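Local coordinates for protein L-ribulose 3-epimerase (Mesorhizobium loti, PDB 3VYL) that catalyses the epimerisation of ketoses at C3, most efficiently that of L-ribulose, probably with the help of the manganese ion bound in its TIM barrel, at residues I6-W11 / I35-L40; I65-D70 / E86-T91; G71-A76 / N124-A129; G100-G105 / G141-L146; L107-G112 / F152-L157. One frame throughout, in Å; residues are numbered along the deposited sequence.

Contacts 1 and 4 each pair neighbouring parallel barrel strands, with centres about 15 Å apart; contact 2 packs the helix after strand 60-66 onto the strand end, contact 3 sets the loop after that strand against helix 120-139, and contact 5 joins the loops after strands 102-104 and 143-147. Manganese, held by Glu147, Asp180, His206 and Glu241, lies nearest contacts 1, 4 and 5: the Glu36 side chain is about 6 Å from the ion, and Gly105 and the Glu153 side chain about 7 Å from it. Contact 2 is farther, the Ile65 side chain about 11 Å from the metal. Contacts 2, 3 and 5 are continuous, since Leu67 touches Ile73 and Ser126 OG bonds Ser108 O.

Contact 1 of 5, residues I6-W11 / I35-L40; sequences IHSFVW and IEFSYL
Ile6-Trp11 and Ile35-Leu40 run as parallel neighbours, their touching parts 37° apart, and the pairing of His7 with Glu36 rests on two backbone bonds: Glu36 N to Ile6 O at 3.1 Å and Ser8 N to Glu36 O at 2.7 Å. Ser8 OG donates to the same Glu36 O, also at 2.7 Å, on a lone pair in the carbonyl plane. A chi1 of 45° holds this hydroxyl between the backbone N and the carbonyl carbon of Ser8, where N-H and O-H can grip one acceptor together. His7 and Glu36 leave the same face of the sheet and cross obliquely, with ring and carboxylate planes 41° apart; His7 ND1 comes within 3.6 Å of Glu36 OE2. One face of the imidazole lies over Glu36 O, and its edge meets Ser38, with NE2 3.9 Å from CB. On the other face of the sheet, Ile35 CD1 sits 4.1 Å from Ile6 CG2. Replacing His7 by an alanine would probably open a gap beside the Glu36 carboxylate and leave Phe243 without its edge-to-face partner. Glu36 OE1 bonds Tyr204 and His206, and OE2 bonds Ser64. Because His206 binds manganese, Glu36 is a second-shell residue of the metal site, supplied by the first beta-alpha-beta unit (strand 4-7, helix 17-30, strand 34-37) of the TIM barrel.

Contact 2 of 5, residues I65-D70 / E86-T91; sequences IGLPAD and EILNQT
Ile87 meets segment 65-70 with both of its branches. Its CG2 lies 3.8 Å from Ile65 CD1, the two side chains crossing at a slant, while its CD1 points at the Pro68 ring, 3.7 Å from Pro68 CG. A chi1 of -73° sets CG1 beside the backbone N and CG2 anti to it, which splits the branches between these two partners. Leu88, next along the helix, turns CD1 to Leu67, and the leucines cross at about a right angle with Leu88 CD1 3.7 Å from Leu67 CD2. One turn beyond Ile87, Thr91 completes the surface: its CG2 is 4.0 Å from Ile65 CG2, and its OG1 is 3.8 Å from Ile65 CD1. That hydroxyl donates to Ile87 O at 2.7 Å. Thr91 N donates to the same oxygen from the opposite face of the carbonyl plane. Ile87 O thus takes two donors, and the hydroxyl can lie against Ile65 with its proton already committed within the helix. Ile65 CD1 touches Ile87, Leu88 and Thr91 in turn. Helix 78-98 lies over the end of strand 60-66; Leu88 also packs on Leu130 and Val133 of helix 120-139, Tyr39 covers Ile65 and Thr91, and Ile65 bonds through its backbone to strand 102-104.

Contact 3 of 5, residues G71-A76 / N124-A129; sequences GDISSA and NRSAAA
Arg125 has CG beside its backbone N (chi1 -74°), and a bend at chi3 of -77° brings the guanidinium up to Ser74 and Ala76. The contact belongs to the TIM barrel's outer layer: the loop between strand 60-66 and helix 78-98, here a type I turn from Asp72 to Ser75, lies against helix 120-139. Closure of the turn is marked by Ser75 N bonding Asp72 O at 2.9 Å. The bond from Arg125 NE to Ser74 O, 2.8 Å long, is nearly straight, with an N-H...O angle of 169°; the oxygen lies in the guanidinium plane, whereas the donor stands well above the carbonyl plane. Ala76 covers one guanidinium face, its CA over the centre, so the flat group is held by an edge bond and a face contact. Deeper in, Ser126 sits beside the turn, its CB 4.2 Å from Ser74 CB and its OG 3.9 Å from Ile73 CG1. This hydroxyl takes its polar partner from the next loop, at Ser108 O. Ile73 continues inward to Leu88 and Leu130, joining the turn to both helices. Beside the guanidinium edge, a water donates to Ser74 O at 2.8 Å and accepts from Arg125 NH2 at 3.2 Å, while NH2 bonds Ser74 O only weakly.

Contact 4 of 5, residues G100-G105 / G141-L146; sequences GRKVAG and GVTLNL
Lys102-Ala104 and Thr143-Leu146 are adjacent parallel strands of the TIM barrel, joined through helix 120-139 as a right-handed beta-alpha-beta crossover. The short strand axes approach to 4.9 Å with an angle of 25° between their directions. Three backbone bonds fix the register: Thr143 N to Arg101 O at 2.7 Å, Val103 N to Thr143 O at 3.1 Å, and Asn145 N to Val103 O at 3.0 Å, the last with an N-H...O angle of 179°. Segment 100-105 thus receives Thr143 and Asn145 on its carbonyls and returns one N-H, the alternation expected of parallel pairing. Ahead of the second strand, Gly141 ends the helix in a Schellman motif, and Val142 lays CG1 against Gly100 O. Val103 and Leu144 lie on the face that looks out to the helices, with Val103 CB 4.3 Å from Leu144 CD2; Val103 goes on to Thr91 and Thr95, Leu144 to Leu130, Ala134 and Ala137. Lys102 and Thr143 occupy the face toward the barrel interior, side by side and pointing the same way. Lys102 NZ has further partners there, a salt bridge to Asp236 and a hydrogen bond to Gly203 O. Farther along, the backbone of Gly105 is bonded to Glu147, a manganese ligand, which ties this strand pair to the metal site. A bend at chi4 (-66°) turns Lys102 NZ to a water inside the barrel, where three polar tips converge: the water accepts from Lys102 NZ at 2.7 Å and from Asn145 ND2 at 2.6 Å and sits 3.0 Å from Thr143 OG1.

Contact 5 of 5, residues L107-G112 / F152-L157; sequences LSAGHG and FESNLL
His111 reaches Glu153 across the two loops with CG anti to its backbone N, chi1 -172°, and the two side chains lie alongside each other. Its CB rests against Gly66 at the end of strand 60-66. Beyond CG, CD2 runs past Glu153, 3.7 Å from CB and 3.6 Å from the backbone O. At the tip, NE2 donates to Glu153 OE1 at 2.6 Å with an angle of 158°; the oxygen lies close to the imidazole plane, and the bond meets it on the anti side of the carboxylate. OE2 makes a weak bond to Asn150. A leucine in place of His111 would probably leave Glu153 OE1 without this donor. Next in the chain, Gly112 N donates to Glu153 O at 2.6 Å, so one glutamate is held by both backbone and side chain. Ser154 and Leu156 face Ala109, with Leu156 CD2 4.1 Å from its CB, and a water links Ser108 OG, Ser154 OG and Leu157 N. Phe152 stacks on Phe152 of a second subunit, which places the loop at an interface. The His-carboxylate bond commits NE2 as a donor and fixes the ring's rotation, giving an ordered polar pair with the Glu153 side chain about 7 Å from the manganese ion.

Contact 1 of 5, residues I6-W11 / I35-L40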
# COMPACT_ATOMS: atom_id res chain seq x y z
N ILE A 6 -16.16 21.19 -3.44
CA ILE A 6 -15.06 21.46 -4.35
C ILE A 6 -14.67 22.93 -4.15
O ILE A 6 -15.52 23.77 -3.88
CB ILE A 6 -15.47 21.15 -5.81
CG1 ILE A 6 -14.26 21.24 -6.76
CG2 ILE A 6 -16.62 22.04 -6.27
CD1 ILE A 6 -14.54 20.72 -8.16
N HIS A 7 -13.38 23.23 -4.26
CA HIS A 7 -12.90 24.60 -4.11
C HIS A 7 -13.16 25.39 -5.36
O HIS A 7 -12.89 24.92 -6.46
CB HIS A 7 -11.42 24.60 -3.78
CG HIS A 7 -10.94 25.90 -3.18
ND1 HIS A 7 -10.45 25.97 -1.93
CD2 HIS A 7 -10.90 27.19 -3.70
CE1 HIS A 7 -10.11 27.25 -1.66
NE2 HIS A 7 -10.39 27.99 -2.75
N SER A 8 -13.70 26.60 -5.20
CA SER A 8 -14.02 27.46 -6.35
C SER A 8 -12.86 27.58 -7.33
O SER A 8 -13.07 27.59 -8.55
CB SER A 8 -14.49 28.85 -5.90
OG SER A 8 -13.66 29.39 -4.88
N PHE A 9 -11.65 27.65 -6.79
CA PHE A 9 -10.46 27.91 -7.61
C PHE A 9 -10.11 26.78 -8.56
O PHE A 9 -9.18 26.92 -9.34
CB PHE A 9 -9.26 28.29 -6.74
CG PHE A 9 -9.40 29.61 -6.04
CD1 PHE A 9 -10.48 30.47 -6.30
CD2 PHE A 9 -8.44 30.02 -5.13
CE1 PHE A 9 -10.59 31.69 -5.65
CE2 PHE A 9 -8.55 31.24 -4.47
CZ PHE A 9 -9.63 32.07 -4.74
N VAL A 10 -10.82 25.65 -8.49
CA VAL A 10 -10.74 24.63 -9.53
C VAL A 10 -11.35 25.20 -10.80
O VAL A 10 -10.94 24.85 -11.91
CB VAL A 10 -11.51 23.34 -9.14
CG1 VAL A 10 -11.57 22.36 -10.31
CG2 VAL A 10 -10.91 22.67 -7.92
N TRP A 11 -12.33 26.08 -10.64
CA TRP A 11 -13.07 26.64 -11.76
C TRP A 11 -12.58 28.02 -12.19
O TRP A 11 -12.20 28.21 -13.34
CB TRP A 11 -14.55 26.71 -11.42
CG TRP A 11 -15.21 25.41 -11.03
CD1 TRP A 11 -15.84 25.11 -9.82
CD2 TRP A 11 -15.37 24.20 -11.85
NE1 TRP A 11 -16.35 23.84 -9.85
CE2 TRP A 11 -16.11 23.24 -11.03
CE3 TRP A 11 -14.99 23.84 -13.13
CZ2 TRP A 11 -16.44 21.98 -11.49
CZ3 TRP A 11 -15.34 22.56 -13.59
CH2 TRP A 11 -16.05 21.66 -12.79
N ILE A 35 -19.82 24.39 -2.28
CA ILE A 35 -18.80 25.23 -2.91
C ILE A 35 -17.99 25.94 -1.85
O ILE A 35 -18.54 26.46 -0.87
CB ILE A 35 -19.40 26.24 -3.95
CG1 ILE A 35 -18.29 26.93 -4.78
CG2 ILE A 35 -20.28 27.29 -3.28
CD1 ILE A 35 -17.56 26.02 -5.74
N GLU A 36 -16.68 25.92 -2.02
CA GLU A 36 -15.78 26.63 -1.14
C GLU A 36 -15.22 27.86 -1.86
O GLU A 36 -14.64 27.75 -2.95
CB GLU A 36 -14.66 25.70 -0.68
CG GLU A 36 -13.66 26.28 0.32
CD GLU A 36 -12.70 25.21 0.83
OE1 GLU A 36 -13.02 24.03 0.61
OE2 GLU A 36 -11.66 25.54 1.44
N PHE A 37 -15.35 29.01 -1.24
CA PHE A 37 -14.86 30.24 -1.79
C PHE A 37 -13.74 30.69 -0.92
O PHE A 37 -13.83 30.55 0.24
CB PHE A 37 -15.96 31.28 -1.79
CG PHE A 37 -16.97 31.10 -2.88
CD1 PHE A 37 -16.60 31.15 -4.18
CD2 PHE A 37 -18.27 30.89 -2.58
CE1 PHE A 37 -17.50 30.99 -5.17
CE2 PHE A 37 -19.19 30.74 -3.56
CZ PHE A 37 -18.80 30.78 -4.86
N SER A 38 -12.63 31.11 -1.51
CA SER A 38 -11.48 31.68 -0.80
C SER A 38 -11.52 33.04 -0.16
O SER A 38 -10.96 33.24 0.88
CB SER A 38 -10.32 31.79 -1.74
OG SER A 38 -9.85 33.14 -1.72
N TYR A 39 -12.01 34.03 -0.88
CA TYR A 39 -12.46 35.27 -0.29
C TYR A 39 -13.16 36.12 -1.32
O TYR A 39 -12.75 36.16 -2.45
CB TYR A 39 -11.33 36.03 0.39
CG TYR A 39 -11.81 37.08 1.36
CD1 TYR A 39 -12.04 36.78 2.67
CD2 TYR A 39 -12.03 38.36 0.94
CE1 TYR A 39 -12.48 37.74 3.55
CE2 TYR A 39 -12.47 39.32 1.81
CZ TYR A 39 -12.68 39.00 3.10
OH TYR A 39 -13.12 39.95 3.93
N LEU A 40 -14.18 36.84 -0.89
CA LEU A 40 -14.96 37.67 -1.76
C LEU A 40 -15.13 39.04 -1.16
O LEU A 40 -15.50 39.17 -0.01
CB LEU A 40 -16.31 37.02 -1.97
CG LEU A 40 -16.31 35.67 -2.63
CD1 LEU A 40 -17.70 35.09 -2.61
CD2 LEU A 40 -15.87 35.78 -4.06

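Contact 2 of 5, residues I65-D70 / E86-T91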
# COMPACT_ATOMS: atom_id res chain seq x y z
N ILE A 65 -9.65 30.89 3.92
CA ILE A 65 -8.64 31.89 3.57
C ILE A 65 -7.30 31.45 4.13
O ILE A 65 -7.21 30.46 4.88
CB ILE A 65 -8.99 33.29 4.14
CG1 ILE A 65 -9.00 33.27 5.67
CG2 ILE A 65 -10.33 33.78 3.60
CD1 ILE A 65 -8.85 34.63 6.30
N GLY A 66 -6.25 32.18 3.77
CA GLY A 66 -4.94 32.05 4.40
C GLY A 66 -4.52 33.44 4.81
O GLY A 66 -4.40 34.31 3.95
N LEU A 67 -4.30 33.67 6.10
CA LEU A 67 -3.93 35.00 6.58
C LEU A 67 -2.71 35.52 5.83
O LEU A 67 -1.81 34.74 5.52
CB LEU A 67 -3.67 35.00 8.10
CG LEU A 67 -4.86 34.93 9.07
CD1 LEU A 67 -4.41 34.77 10.51
CD2 LEU A 67 -5.76 36.16 8.93
N PRO A 68 -2.71 36.83 5.49
CA PRO A 68 -1.53 37.45 4.86
C PRO A 68 -0.44 37.72 5.88
O PRO A 68 -0.72 37.81 7.06
CB PRO A 68 -2.07 38.78 4.31
CG PRO A 68 -3.24 39.09 5.18
CD PRO A 68 -3.85 37.76 5.55
N ALA A 69 0.81 37.83 5.42
CA ALA A 69 1.93 38.18 6.28
C ALA A 69 1.61 39.52 6.92
O ALA A 69 1.97 39.79 8.07
CB ALA A 69 3.22 38.26 5.48
N ASP A 70 0.90 40.34 6.14
CA ASP A 70 0.33 41.61 6.55
C ASP A 70 -0.64 41.51 7.74
O ASP A 70 -0.78 42.46 8.52
CB ASP A 70 -0.41 42.21 5.35
CG ASP A 70 -0.67 43.68 5.51
OD1 ASP A 70 0.02 44.31 6.33
OD2 ASP A 70 -1.56 44.20 4.81
N GLU A 86 -9.16 41.59 12.27
CA GLU A 86 -10.14 42.28 11.43
C GLU A 86 -10.45 41.52 10.13
O GLU A 86 -11.58 41.58 9.64
CB GLU A 86 -9.74 43.74 11.16
CG GLU A 86 -10.78 44.59 10.41
CD GLU A 86 -12.15 44.67 11.09
OE1 GLU A 86 -12.25 44.49 12.33
OE2 GLU A 86 -13.15 44.95 10.37
N ILE A 87 -9.45 40.83 9.58
CA ILE A 87 -9.69 39.97 8.41
C ILE A 87 -10.57 38.78 8.81
O ILE A 87 -11.50 38.41 8.08
CB ILE A 87 -8.38 39.49 7.74
CG1 ILE A 87 -7.70 40.65 7.00
CG2 ILE A 87 -8.66 38.35 6.76
CD1 ILE A 87 -6.21 40.49 6.82
N LEU A 88 -10.27 38.21 9.97
CA LEU A 88 -11.06 37.11 10.53
C LEU A 88 -12.54 37.49 10.72
O LEU A 88 -13.43 36.78 10.24
CB LEU A 88 -10.44 36.64 11.85
CG LEU A 88 -9.58 35.37 11.89
CD1 LEU A 88 -8.92 35.03 10.57
CD2 LEU A 88 -8.54 35.51 12.99
N ASN A 89 -12.77 38.62 11.40
CA ASN A 89 -14.12 39.12 11.68
C ASN A 89 -14.93 39.36 10.41
O ASN A 89 -16.13 39.08 10.36
CB ASN A 89 -14.07 40.40 12.52
CG ASN A 89 -13.71 40.14 13.98
OD1 ASN A 89 -14.13 39.14 14.57
ND2 ASN A 89 -12.96 41.05 14.56
N GLN A 90 -14.26 39.87 9.38
CA GLN A 90 -14.91 40.15 8.11
C GLN A 90 -15.29 38.85 7.41
O GLN A 90 -16.40 38.71 6.91
CB GLN A 90 -14.00 41.01 7.24
CG GLN A 90 -14.74 41.90 6.25
CD GLN A 90 -13.82 42.89 5.55
OE1 GLN A 90 -12.74 43.21 6.05
NE2 GLN A 90 -14.25 43.37 4.39
N THR A 91 -14.37 37.89 7.40
CA THR A 91 -14.59 36.57 6.79
C THR A 91 -15.77 35.83 7.42
O THR A 91 -16.53 35.14 6.73
CB THR A 91 -13.32 35.70 6.88
OG1 THR A 91 -12.19 36.45 6.43
CG2 THR A 91 -13.45 34.43 6.03

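Contact 3 of 5, residues G71-A76 / N124-A129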
# COMPACT_ATOMS: atom_id res chain seq x y z
N GLY A 71 -1.28 40.36 7.88
CA GLY A 71 -2.24 40.12 8.91
C GLY A 71 -2.01 38.90 9.76
O GLY A 71 -2.93 38.21 10.03
N ASP A 72 -0.80 38.63 10.19
CA ASP A 72 -0.60 37.46 11.00
C ASP A 72 -0.88 37.65 12.48
O ASP A 72 -0.16 38.30 13.18
CB ASP A 72 0.83 37.00 10.82
CG ASP A 72 1.11 35.77 11.58
OD1 ASP A 72 0.30 35.42 12.41
OD2 ASP A 72 2.13 35.14 11.35
N ILE A 73 -1.88 36.94 12.95
CA ILE A 73 -2.39 37.03 14.30
C ILE A 73 -1.47 36.47 15.35
O ILE A 73 -1.74 36.57 16.51
CB ILE A 73 -3.76 36.37 14.47
CG1 ILE A 73 -3.69 34.89 14.17
CG2 ILE A 73 -4.75 36.96 13.52
CD1 ILE A 73 -5.03 34.25 14.31
N SER A 74 -0.43 35.79 14.93
CA SER A 74 0.61 35.34 15.81
C SER A 74 1.74 36.31 15.96
O SER A 74 2.59 36.10 16.75
CB SER A 74 1.15 34.02 15.31
OG SER A 74 1.39 34.10 13.94
N SER A 75 1.72 37.37 15.20
CA SER A 75 2.80 38.31 15.24
C SER A 75 2.92 39.08 16.52
O SER A 75 1.95 39.38 17.16
CB SER A 75 2.65 39.27 14.10
OG SER A 75 3.63 40.25 14.22
N ALA A 76 4.14 39.37 16.90
CA ALA A 76 4.43 40.24 18.02
C ALA A 76 3.95 41.64 17.75
O ALA A 76 3.53 42.33 18.64
CB ALA A 76 5.89 40.23 18.33
N ASN A 124 1.02 31.00 21.95
CA ASN A 124 0.06 31.55 22.93
C ASN A 124 -0.76 32.73 22.38
O ASN A 124 -1.97 32.80 22.60
CB ASN A 124 0.76 31.90 24.26
CG ASN A 124 1.45 30.70 24.91
OD1 ASN A 124 1.00 29.54 24.82
ND2 ASN A 124 2.57 30.97 25.59
N ARG A 125 -0.11 33.64 21.65
CA ARG A 125 -0.79 34.79 21.04
C ARG A 125 -1.92 34.34 20.13
O ARG A 125 -3.07 34.80 20.27
CB ARG A 125 0.19 35.66 20.23
CG ARG A 125 1.13 36.53 21.05
CD ARG A 125 1.80 37.59 20.19
NE ARG A 125 2.90 37.07 19.37
CZ ARG A 125 4.16 36.93 19.78
NH1 ARG A 125 4.52 37.26 21.00
NH2 ARG A 125 5.07 36.44 18.96
N SER A 126 -1.59 33.44 19.20
CA SER A 126 -2.56 32.91 18.24
C SER A 126 -3.73 32.22 18.94
O SER A 126 -4.90 32.45 18.60
CB SER A 126 -1.86 31.94 17.27
OG SER A 126 -2.71 31.64 16.17
N ALA A 127 -3.40 31.38 19.92
CA ALA A 127 -4.39 30.73 20.76
C ALA A 127 -5.29 31.76 21.44
O ALA A 127 -6.52 31.73 21.28
CB ALA A 127 -3.71 29.83 21.79
N ALA A 128 -4.67 32.70 22.16
CA ALA A 128 -5.40 33.75 22.88
C ALA A 128 -6.34 34.50 21.95
O ALA A 128 -7.51 34.71 22.28
CB ALA A 128 -4.44 34.69 23.58
N ALA A 129 -5.83 34.88 20.78
CA ALA A 129 -6.63 35.66 19.84
C ALA A 129 -7.77 34.85 19.24
O ALA A 129 -8.90 35.35 19.14
CB ALA A 129 -5.75 36.25 18.75
O HOH W 1 5.18 35.80 15.78

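Contact 4 of 5, residues G100-G105 / G141-L146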
# COMPACT_ATOMS: atom_id res chain seq x y z
N GLY A 100 -23.53 30.05 5.31
CA GLY A 100 -22.55 29.00 5.50
C GLY A 100 -22.29 28.80 6.97
O GLY A 100 -22.56 29.69 7.79
N ARG A 101 -21.75 27.63 7.31
CA ARG A 101 -21.54 27.24 8.71
C ARG A 101 -20.06 27.15 9.10
O ARG A 101 -19.72 27.17 10.29
CB ARG A 101 -22.30 25.93 9.01
CG ARG A 101 -22.56 25.07 7.78
CD ARG A 101 -23.82 24.21 7.88
NE ARG A 101 -23.66 22.86 8.46
CZ ARG A 101 -22.53 22.13 8.51
NH1 ARG A 101 -21.39 22.58 8.00
NH2 ARG A 101 -22.56 20.93 9.07
N LYS A 102 -19.18 27.09 8.10
CA LYS A 102 -17.74 26.92 8.33
C LYS A 102 -16.85 28.03 7.75
O LYS A 102 -16.95 28.38 6.57
CB LYS A 102 -17.25 25.58 7.75
CG LYS A 102 -18.05 24.36 8.15
CD LYS A 102 -17.46 23.09 7.56
CE LYS A 102 -18.18 21.85 8.04
NZ LYS A 102 -18.01 21.60 9.50
N VAL A 103 -15.97 28.57 8.60
CA VAL A 103 -14.81 29.34 8.15
C VAL A 103 -13.57 28.46 8.34
O VAL A 103 -13.23 28.10 9.47
CB VAL A 103 -14.63 30.67 8.93
CG1 VAL A 103 -13.32 31.35 8.54
CG2 VAL A 103 -15.78 31.63 8.66
N ALA A 104 -12.86 28.18 7.26
CA ALA A 104 -11.71 27.30 7.27
C ALA A 104 -10.44 27.92 6.67
O ALA A 104 -10.42 29.05 6.33
CB ALA A 104 -12.07 26.00 6.57
N GLY A 105 -9.36 27.17 6.58
CA GLY A 105 -8.15 27.69 6.02
C GLY A 105 -7.08 27.89 7.04
O GLY A 105 -7.15 27.35 8.10
N GLY A 141 -23.17 32.02 14.14
CA GLY A 141 -23.64 30.68 13.74
C GLY A 141 -22.66 29.96 12.83
O GLY A 141 -23.06 29.31 11.86
N VAL A 142 -21.36 30.08 13.14
CA VAL A 142 -20.29 29.49 12.34
C VAL A 142 -19.15 28.92 13.17
O VAL A 142 -18.78 29.46 14.21
CB VAL A 142 -19.71 30.45 11.25
CG1 VAL A 142 -20.79 30.93 10.29
CG2 VAL A 142 -18.95 31.61 11.88
N THR A 143 -18.58 27.82 12.69
CA THR A 143 -17.45 27.17 13.36
C THR A 143 -16.12 27.67 12.79
O THR A 143 -16.07 28.09 11.63
CB THR A 143 -17.54 25.66 13.16
OG1 THR A 143 -17.70 25.38 11.76
CG2 THR A 143 -18.74 25.10 13.92
N LEU A 144 -15.07 27.67 13.60
CA LEU A 144 -13.72 27.92 13.09
C LEU A 144 -12.95 26.59 12.94
O LEU A 144 -12.75 25.86 13.92
CB LEU A 144 -12.92 28.87 13.99
CG LEU A 144 -13.26 30.35 14.26
CD1 LEU A 144 -12.15 30.98 15.10
CD2 LEU A 144 -13.52 31.19 13.01
N ASN A 145 -12.53 26.29 11.72
CA ASN A 145 -11.74 25.08 11.47
C ASN A 145 -10.34 25.44 11.03
O ASN A 145 -10.12 25.97 9.94
CB ASN A 145 -12.43 24.20 10.43
CG ASN A 145 -13.93 24.12 10.65
OD1 ASN A 145 -14.65 25.08 10.35
ND2 ASN A 145 -14.40 23.00 11.19
N LEU A 146 -9.39 25.14 11.91
CA LEU A 146 -7.98 25.46 11.73
C LEU A 146 -7.30 24.53 10.73
O LEU A 146 -7.15 23.34 11.04
CB LEU A 146 -7.29 25.35 13.08
CG LEU A 146 -7.10 26.60 13.94
CD1 LEU A 146 -8.31 27.53 13.95
CD2 LEU A 146 -6.70 26.18 15.34
O HOH W 2 -16.91 22.46 11.84

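Contact 5 of 5, residues L107-G112 / F152-L157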
# COMPACT_ATOMS: atom_id res chain seq x y z
N LEU A 107 -5.71 29.92 9.62
CA LEU A 107 -6.38 30.84 10.46
C LEU A 107 -5.54 31.11 11.64
O LEU A 107 -5.88 31.90 12.45
CB LEU A 107 -7.65 30.18 10.91
CG LEU A 107 -8.96 30.47 10.22
CD1 LEU A 107 -8.92 30.37 8.73
CD2 LEU A 107 -10.01 29.56 10.74
N SER A 108 -4.45 30.41 11.76
CA SER A 108 -3.64 30.45 12.99
C SER A 108 -2.35 31.25 12.90
O SER A 108 -1.72 31.51 13.92
CB SER A 108 -3.30 29.03 13.41
OG SER A 108 -3.09 28.21 12.27
N ALA A 109 -1.94 31.59 11.68
CA ALA A 109 -0.65 32.23 11.44
C ALA A 109 -0.57 32.58 9.96
O ALA A 109 -1.46 32.22 9.18
CB ALA A 109 0.47 31.29 11.83
N GLY A 110 0.48 33.28 9.55
CA GLY A 110 0.60 33.66 8.15
C GLY A 110 0.72 32.47 7.22
O GLY A 110 1.44 31.52 7.52
N HIS A 111 -0.02 32.50 6.11
CA HIS A 111 0.14 31.53 5.00
C HIS A 111 1.39 31.80 4.19
O HIS A 111 1.49 32.80 3.48
CB HIS A 111 -1.08 31.57 4.07
CG HIS A 111 -1.09 30.48 3.02
ND1 HIS A 111 -1.88 30.53 1.92
CD2 HIS A 111 -0.38 29.28 2.92
CE1 HIS A 111 -1.70 29.42 1.18
NE2 HIS A 111 -0.78 28.67 1.79
N GLY A 112 2.37 30.92 4.30
CA GLY A 112 3.60 31.10 3.55
C GLY A 112 4.81 30.53 4.26
O GLY A 112 4.70 30.09 5.40
N PHE A 152 6.20 24.32 4.69
CA PHE A 152 6.44 25.42 3.75
C PHE A 152 5.29 26.43 3.65
O PHE A 152 5.46 27.48 3.04
CB PHE A 152 6.76 24.88 2.34
CG PHE A 152 7.91 23.90 2.31
CD1 PHE A 152 9.23 24.35 2.38
CD2 PHE A 152 7.67 22.55 2.20
CE1 PHE A 152 10.29 23.46 2.34
CE2 PHE A 152 8.73 21.64 2.16
CZ PHE A 152 10.04 22.10 2.24
N GLU A 153 4.16 26.13 4.25
CA GLU A 153 3.06 27.04 4.22
C GLU A 153 2.68 27.71 5.56
O GLU A 153 2.02 28.70 5.58
CB GLU A 153 1.89 26.37 3.55
CG GLU A 153 2.25 25.82 2.19
CD GLU A 153 1.07 25.61 1.32
OE1 GLU A 153 0.10 26.28 1.51
OE2 GLU A 153 1.08 24.77 0.44
N SER A 154 3.13 27.15 6.66
CA SER A 154 3.04 27.78 7.94
C SER A 154 4.11 27.20 8.79
O SER A 154 4.59 26.14 8.52
CB SER A 154 1.71 27.50 8.59
OG SER A 154 1.60 28.16 9.82
N ASN A 155 4.50 27.88 9.84
CA ASN A 155 5.46 27.31 10.73
C ASN A 155 4.90 26.86 12.03
O ASN A 155 5.62 26.47 12.89
CB ASN A 155 6.66 28.21 10.91
CG ASN A 155 6.34 29.44 11.67
OD1 ASN A 155 5.22 29.80 11.82
ND2 ASN A 155 7.34 30.10 12.12
N LEU A 156 3.60 26.91 12.18
CA LEU A 156 3.03 26.63 13.45
C LEU A 156 2.31 25.31 13.55
O LEU A 156 2.74 24.45 14.24
CB LEU A 156 2.08 27.75 13.85
CG LEU A 156 1.72 28.03 15.29
CD1 LEU A 156 2.94 28.32 16.11
CD2 LEU A 156 0.81 29.21 15.33
N LEU A 157 1.21 25.17 12.85
CA LEU A 157 0.48 23.93 12.93
C LEU A 157 0.61 23.10 11.70
O LEU A 157 -0.07 23.31 10.75
CB LEU A 157 -0.99 24.22 13.15
CG LEU A 157 -1.40 25.23 14.18
CD1 LEU A 157 -2.88 25.36 14.15
CD2 LEU A 157 -0.98 24.83 15.55
O HOH W 3 -0.63 27.32 11.76